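Local coordinates for protein alpha-galactosidase (Thermus thermophilus, PDB 6LCJ) that probably hydrolyses terminal alpha-galactosyl residues from galactosides, as a glycoside hydrolase family 36 enzyme that assembles into a hexamer, at residues 328-341 / 346-358. Numbering follows the deposited sequence.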
ATOM      1  N   ARG E 328      24.947  44.362  -1.469  1.00 28.55           N
ATOM      2  CA  ARG E 328      25.851  44.933  -2.457  1.00 32.31           C
ATOM      3  C   ARG E 328      26.196  46.371  -2.101  1.00 34.69           C
ATOM      4  O   ARG E 328      27.365  46.764  -2.135  1.00 33.89           O
ATOM      5  CB  ARG E 328      25.235  44.851  -3.857  1.00 28.77           C
ATOM      6  CG  ARG E 328      26.016  45.615  -4.953  1.00 27.05           C
ATOM      7  CD  ARG E 328      27.282  44.882  -5.434  1.00 27.98           C
ATOM      8  NE  ARG E 328      28.442  45.147  -4.580  1.00 31.67           N
ATOM      9  CZ  ARG E 328      29.583  44.461  -4.613  1.00 32.24           C
ATOM     10  NH1 ARG E 328      29.735  43.442  -5.445  1.00 32.11           N
ATOM     11  NH2 ARG E 328      30.579  44.791  -3.804  1.00 31.37           N
ATOM     12  N   GLU E 329      25.182  47.167  -1.737  1.00 38.54           N
ATOM     13  CA  GLU E 329      25.408  48.565  -1.384  1.00 35.04           C
ATOM     14  C   GLU E 329      26.145  48.688  -0.062  1.00 34.62           C
ATOM     15  O   GLU E 329      27.008  49.556   0.092  1.00 36.46           O
ATOM     16  CB  GLU E 329      24.082  49.314  -1.323  1.00 33.87           C
ATOM     17  CG  GLU E 329      23.528  49.671  -2.684  1.00 36.48           C
ATOM     18  CD  GLU E 329      24.280  50.835  -3.350  1.00 44.16           C
ATOM     19  OE1 GLU E 329      25.247  51.369  -2.760  1.00 42.56           O
ATOM     20  OE2 GLU E 329      23.903  51.217  -4.478  1.00 45.70           O
ATOM     21  N   ALA E 330      25.828  47.825   0.901  1.00 34.31           N
ATOM     22  CA  ALA E 330      26.523  47.886   2.180  1.00 36.25           C
ATOM     23  C   ALA E 330      28.001  47.560   2.030  1.00 35.49           C
ATOM     24  O   ALA E 330      28.821  48.019   2.834  1.00 36.01           O
ATOM     25  CB  ALA E 330      25.868  46.945   3.188  1.00 28.54           C
ATOM     26  N   ALA E 331      28.360  46.778   1.008  1.00 37.35           N
ATOM     27  CA  ALA E 331      29.743  46.371   0.786  1.00 33.76           C
ATOM     28  C   ALA E 331      30.523  47.378  -0.041  1.00 33.09           C
ATOM     29  O   ALA E 331      31.759  47.318  -0.072  1.00 36.87           O
ATOM     30  CB  ALA E 331      29.797  45.002   0.098  1.00 28.44           C
ATOM     31  N   GLY E 332      29.834  48.300  -0.695  1.00 33.63           N
ATOM     32  CA  GLY E 332      30.528  49.279  -1.504  1.00 30.63           C
ATOM     33  C   GLY E 332      31.360  48.594  -2.560  1.00 32.46           C
ATOM     34  O   GLY E 332      30.874  47.744  -3.316  1.00 40.41           O
ATOM     35  N   GLU E 333      32.633  48.952  -2.613  1.00 34.79           N
ATOM     36  CA  GLU E 333      33.535  48.418  -3.621  1.00 41.21           C
ATOM     37  C   GLU E 333      34.290  47.183  -3.148  1.00 34.81           C
ATOM     38  O   GLU E 333      35.139  46.674  -3.880  1.00 35.63           O
ATOM     39  CB  GLU E 333      34.509  49.513  -4.062  1.00 47.42           C
ATOM     40  CG  GLU E 333      33.778  50.761  -4.572  1.00 52.00           C
ATOM     41  CD  GLU E 333      34.712  51.850  -5.086  1.00 58.03           C
ATOM     42  OE1 GLU E 333      35.625  52.274  -4.336  1.00 61.46           O
ATOM     43  OE2 GLU E 333      34.520  52.287  -6.243  1.00 51.77           O
ATOM     44  N   ALA E 334      33.990  46.682  -1.955  1.00 34.20           N
ATOM     45  CA  ALA E 334      34.572  45.429  -1.525  1.00 32.63           C
ATOM     46  C   ALA E 334      34.250  44.342  -2.541  1.00 37.74           C
ATOM     47  O   ALA E 334      33.340  44.479  -3.370  1.00 36.90           O
ATOM     48  CB  ALA E 334      34.053  45.048  -0.144  1.00 31.48           C
ATOM     49  N   TYR E 335      35.048  43.274  -2.507  1.00 34.81           N
ATOM     50  CA  TYR E 335      34.879  42.143  -3.413  1.00 31.28           C
ATOM     51  C   TYR E 335      33.922  41.143  -2.776  1.00 31.82           C
ATOM     52  O   TYR E 335      34.197  40.625  -1.686  1.00 32.31           O
ATOM     53  CB  TYR E 335      36.218  41.464  -3.711  1.00 27.43           C
ATOM     54  CG  TYR E 335      36.172  40.552  -4.924  1.00 28.37           C
ATOM     55  CD1 TYR E 335      35.662  39.260  -4.825  1.00 28.47           C
ATOM     56  CD2 TYR E 335      36.618  40.986  -6.167  1.00 23.91           C
ATOM     57  CE1 TYR E 335      35.608  38.426  -5.927  1.00 27.40           C
ATOM     58  CE2 TYR E 335      36.564  40.161  -7.271  1.00 29.08           C
ATOM     59  CZ  TYR E 335      36.058  38.879  -7.145  1.00 28.17           C
ATOM     60  OH  TYR E 335      35.998  38.048  -8.236  1.00 27.37           O
ATOM     61  N   LEU E 336      32.817  40.856  -3.452  1.00 24.41           N
ATOM     62  CA  LEU E 336      31.884  39.842  -2.977  1.00 27.96           C
ATOM     63  C   LEU E 336      31.983  38.616  -3.877  1.00 30.14           C
ATOM     64  O   LEU E 336      31.764  38.704  -5.097  1.00 27.17           O
ATOM     65  CB  LEU E 336      30.454  40.378  -2.930  1.00 28.40           C
ATOM     66  CG  LEU E 336      30.276  41.563  -1.992  1.00 28.47           C
ATOM     67  CD1 LEU E 336      28.833  42.017  -2.010  1.00 29.08           C
ATOM     68  CD2 LEU E 336      30.744  41.211  -0.585  1.00 25.15           C
ATOM     69  N   LEU E 337      32.357  37.493  -3.276  1.00 28.26           N
ATOM     70  CA  LEU E 337      32.340  36.194  -3.920  1.00 27.98           C
ATOM     71  C   LEU E 337      31.074  35.482  -3.471  1.00 27.93           C
ATOM     72  O   LEU E 337      30.904  35.227  -2.273  1.00 25.44           O
ATOM     73  CB  LEU E 337      33.575  35.376  -3.542  1.00 26.88           C
ATOM     74  CG  LEU E 337      33.546  33.932  -4.064  1.00 29.99           C
ATOM     75  CD1 LEU E 337      33.727  33.899  -5.577  1.00 27.93           C
ATOM     76  CD2 LEU E 337      34.597  33.080  -3.389  1.00 31.11           C
ATOM     77  N   PHE E 338      30.183  35.185  -4.423  1.00 28.73           N
ATOM     78  CA  PHE E 338      28.922  34.500  -4.134  1.00 28.53           C
ATOM     79  C   PHE E 338      29.117  32.993  -4.226  1.00 27.36           C
ATOM     80  O   PHE E 338      29.642  32.492  -5.228  1.00 24.88           O
ATOM     81  CB  PHE E 338      27.816  34.927  -5.106  1.00 25.15           C
ATOM     82  CG  PHE E 338      27.175  36.264  -4.780  1.00 30.63           C
ATOM     83  CD1 PHE E 338      27.878  37.253  -4.096  1.00 30.52           C
ATOM     84  CD2 PHE E 338      25.881  36.542  -5.195  1.00 27.09           C
ATOM     85  CE1 PHE E 338      27.302  38.484  -3.835  1.00 30.05           C
ATOM     86  CE2 PHE E 338      25.293  37.775  -4.929  1.00 29.00           C
ATOM     87  CZ  PHE E 338      26.006  38.744  -4.250  1.00 29.66           C
ATOM     88  N   CYS E 339      28.663  32.274  -3.200  1.00 25.27           N
ATOM     89  CA  CYS E 339      28.807  30.825  -3.131  1.00 27.53           C
ATOM     90  C   CYS E 339      27.475  30.208  -2.711  1.00 30.07           C
ATOM     91  O   CYS E 339      26.706  30.818  -1.964  1.00 29.41           O
ATOM     92  CB  CYS E 339      29.946  30.426  -2.140  1.00 30.36           C
ATOM     93  SG  CYS E 339      30.456  28.635  -2.205  1.00 44.41           S
ATOM     94  N   GLY E 340      27.204  28.991  -3.192  1.00 29.47           N
ATOM     95  CA  GLY E 340      25.944  28.326  -2.885  1.00 25.12           C
ATOM     96  C   GLY E 340      24.744  29.121  -3.339  1.00 26.44           C
ATOM     97  O   GLY E 340      23.673  29.079  -2.707  1.00 23.86           O
ATOM     98  N   ALA E 341      24.900  29.840  -4.414  1.00 27.28           N
ATOM     99  CA  ALA E 341      24.047  30.957  -4.716  1.00 25.72           C
ATOM    100  C   ALA E 341      23.267  30.706  -5.989  1.00 25.96           C
ATOM    101  O   ALA E 341      23.795  30.097  -6.931  1.00 24.64           O
ATOM    102  CB  ALA E 341      24.881  32.239  -4.875  1.00 24.20           C
ATOM    103  N   SER E 346      22.067  36.126  -9.349  1.00 32.85           N
ATOM    104  CA  SER E 346      23.183  36.807  -8.708  1.00 26.46           C
ATOM    105  C   SER E 346      23.913  37.743  -9.646  1.00 27.33           C
ATOM    106  O   SER E 346      24.699  38.568  -9.177  1.00 29.59           O
ATOM    107  CB  SER E 346      24.199  35.796  -8.159  1.00 26.34           C
ATOM    108  OG  SER E 346      23.695  35.097  -7.024  1.00 29.32           O
ATOM    109  N   LEU E 347      23.682  37.626 -10.949  1.00 29.47           N
ATOM    110  CA  LEU E 347      24.463  38.380 -11.921  1.00 28.82           C
ATOM    111  C   LEU E 347      24.225  39.879 -11.759  1.00 34.25           C
ATOM    112  O   LEU E 347      23.099  40.326 -11.511  1.00 29.68           O
ATOM    113  CB  LEU E 347      24.105  37.930 -13.331  1.00 26.58           C
ATOM    114  CG  LEU E 347      24.413  36.472 -13.682  1.00 28.09           C
ATOM    115  CD1 LEU E 347      23.981  36.124 -15.120  1.00 21.27           C
ATOM    116  CD2 LEU E 347      25.901  36.197 -13.471  1.00 26.27           C
ATOM    117  N   GLY E 348      25.299  40.657 -11.894  1.00 30.83           N
ATOM    118  CA  GLY E 348      25.249  42.080 -11.677  1.00 26.60           C
ATOM    119  C   GLY E 348      25.535  42.515 -10.256  1.00 27.06           C
ATOM    120  O   GLY E 348      25.878  43.676 -10.041  1.00 33.76           O
ATOM    121  N   LEU E 349      25.393  41.624  -9.281  1.00 26.96           N
ATOM    122  CA  LEU E 349      25.701  41.922  -7.889  1.00 24.18           C
ATOM    123  C   LEU E 349      27.015  41.291  -7.442  1.00 32.16           C
ATOM    124  O   LEU E 349      27.841  41.964  -6.814  1.00 33.73           O
ATOM    125  CB  LEU E 349      24.562  41.440  -6.986  1.00 22.82           C
ATOM    126  CG  LEU E 349      23.198  42.063  -7.280  1.00 29.10           C
ATOM    127  CD1 LEU E 349      22.108  41.358  -6.510  1.00 25.48           C
ATOM    128  CD2 LEU E 349      23.209  43.584  -6.985  1.00 26.36           C
ATOM    129  N   ALA E 350      27.233  40.013  -7.752  1.00 28.80           N
ATOM    130  CA  ALA E 350      28.482  39.359  -7.383  1.00 31.41           C
ATOM    131  C   ALA E 350      29.640  39.873  -8.231  1.00 28.43           C
ATOM    132  O   ALA E 350      29.480  40.168  -9.418  1.00 25.69           O
ATOM    133  CB  ALA E 350      28.367  37.841  -7.545  1.00 26.48           C
ATOM    134  N   ASP E 351      30.815  39.971  -7.609  1.00 26.68           N
ATOM    135  CA  ASP E 351      32.064  40.141  -8.345  1.00 27.88           C
ATOM    136  C   ASP E 351      32.617  38.796  -8.793  1.00 28.61           C
ATOM    137  O   ASP E 351      33.068  38.654  -9.934  1.00 29.56           O
ATOM    138  CB  ASP E 351      33.107  40.856  -7.481  1.00 29.15           C
ATOM    139  CG  ASP E 351      32.603  42.179  -6.941  1.00 28.81           C
ATOM    140  OD1 ASP E 351      32.460  43.106  -7.749  1.00 31.94           O
ATOM    141  OD2 ASP E 351      32.334  42.283  -5.718  1.00 28.59           O
ATOM    142  N   GLY E 352      32.581  37.813  -7.904  1.00 23.69           N
ATOM    143  CA  GLY E 352      32.931  36.450  -8.242  1.00 26.67           C
ATOM    144  C   GLY E 352      31.785  35.523  -7.877  1.00 30.02           C
ATOM    145  O   GLY E 352      31.070  35.747  -6.890  1.00 27.74           O
ATOM    146  N   LEU E 353      31.601  34.482  -8.695  1.00 22.11           N
ATOM    147  CA  LEU E 353      30.493  33.549  -8.534  1.00 23.43           C
ATOM    148  C   LEU E 353      31.005  32.122  -8.675  1.00 23.62           C
ATOM    149  O   LEU E 353      31.589  31.769  -9.703  1.00 25.47           O
ATOM    150  CB  LEU E 353      29.393  33.836  -9.556  1.00 21.40           C
ATOM    151  CG  LEU E 353      28.170  32.920  -9.546  1.00 24.31           C
ATOM    152  CD1 LEU E 353      27.354  33.168  -8.318  1.00 24.89           C
ATOM    153  CD2 LEU E 353      27.310  33.117 -10.791  1.00 24.70           C
ATOM    154  N   ARG E 354      30.788  31.307  -7.649  1.00 22.45           N
ATOM    155  CA  ARG E 354      31.075  29.881  -7.755  1.00 24.45           C
ATOM    156  C   ARG E 354      30.046  29.225  -8.667  1.00 23.94           C
ATOM    157  O   ARG E 354      28.847  29.472  -8.532  1.00 21.41           O
ATOM    158  CB  ARG E 354      31.069  29.235  -6.371  1.00 20.89           C
ATOM    159  CG  ARG E 354      32.298  29.596  -5.517  1.00 23.27           C
ATOM    160  CD  ARG E 354      33.420  28.565  -5.657  1.00 23.81           C
ATOM    161  NE  ARG E 354      32.851  27.232  -5.622  1.00 23.88           N
ATOM    162  CZ  ARG E 354      32.668  26.518  -4.515  1.00 27.72           C
ATOM    163  NH1 ARG E 354      33.063  26.977  -3.330  1.00 27.97           N
ATOM    164  NH2 ARG E 354      32.093  25.324  -4.598  1.00 27.89           N
ATOM    165  N   VAL E 355      30.519  28.415  -9.619  1.00 22.57           N
ATOM    166  CA  VAL E 355      29.666  27.799 -10.630  1.00 25.45           C
ATOM    167  C   VAL E 355      29.632  26.281 -10.533  1.00 23.32           C
ATOM    168  O   VAL E 355      29.011  25.634 -11.376  1.00 19.95           O
ATOM    169  CB  VAL E 355      30.080  28.218 -12.057  1.00 23.50           C
ATOM    170  CG1 VAL E 355      29.770  29.677 -12.304  1.00 21.92           C
ATOM    171  CG2 VAL E 355      31.548  27.938 -12.256  1.00 23.47           C
ATOM    172  N   GLY E 356      30.279  25.690  -9.542  1.00 22.94           N
ATOM    173  CA  GLY E 356      30.191  24.265  -9.357  1.00 21.55           C
ATOM    174  C   GLY E 356      30.233  23.832  -7.905  1.00 25.47           C
ATOM    175  O   GLY E 356      30.544  24.610  -6.990  1.00 25.16           O
ATOM    176  N   PRO E 357      29.916  22.556  -7.677  1.00 24.34           N
ATOM    177  CA  PRO E 357      30.177  21.936  -6.375  1.00 19.28           C
ATOM    178  C   PRO E 357      31.577  22.216  -5.875  1.00 24.09           C
ATOM    179  O   PRO E 357      32.490  22.524  -6.650  1.00 23.11           O
ATOM    180  CB  PRO E 357      29.995  20.442  -6.658  1.00 22.80           C
ATOM    181  CG  PRO E 357      29.108  20.381  -7.840  1.00 22.27           C
ATOM    182  CD  PRO E 357      29.441  21.577  -8.673  1.00 23.22           C
ATOM    183  N   ASP E 358      31.744  22.127  -4.564  1.00 25.29           N
ATOM    184  CA  ASP E 358      33.067  22.192  -3.966  1.00 24.56           C
ATOM    185  C   ASP E 358      34.016  21.203  -4.631  1.00 27.18           C
ATOM    186  O   ASP E 358      33.663  20.048  -4.898  1.00 27.16           O
ATOM    187  CB  ASP E 358      32.976  21.865  -2.480  1.00 24.00           C
ATOM    188  CG  ASP E 358      32.340  22.955  -1.686  1.00 27.17           C
ATOM    189  OD1 ASP E 358      31.984  24.018  -2.272  1.00 28.09           O
ATOM    190  OD2 ASP E 358      32.209  22.742  -0.460  1.00 30.68           O
TER
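Strands 335-338 and 352-354 run parallel, 15° apart with axes 4.5 Å from each other, as neighbouring strands of the (beta/alpha)8 TIM barrel; strands 298-303 and 398-400 flank the pair. Three backbone hydrogen bonds set the register: Gly352 N to Leu336 O, Phe338 N to Gly352 O (2.7 Å) and Arg354 N to Phe338 O. Leu336 O also accepts one from Asp351 N. At the N-terminal ends of the strands, Asp351 OD2 takes two donors: Leu336 N at its anti lone pair (2.7 Å, 176° at the hydrogen) and Arg328 NH1 from above the carboxylate plane (2.9 Å). Asp351 OD1 forms a salt bridge with Arg154 and a hydrogen bond with Ser156. With CG anti to the backbone N (chi1 171°), Arg328 also brings NH1 to Leu349 O and NH2 to Ala334 O. A leucine in place of Arg328 would probably leave Asp351 OD2 without its charged partner, though Arg154 still meets OD1, and both carbonyls without this donor. Asp351 CB sits over the Tyr335 ring, 3.5 Å from its centroid, while Tyr335 OH hydrogen-bonds to His398. Beside helix 317-331, Ala350 CB covers one Phe338 ring face, and Ser346 OG, hydrogen-bonded to Tyr320, meets that ring's edge 3.2 Å from Phe338 CD2.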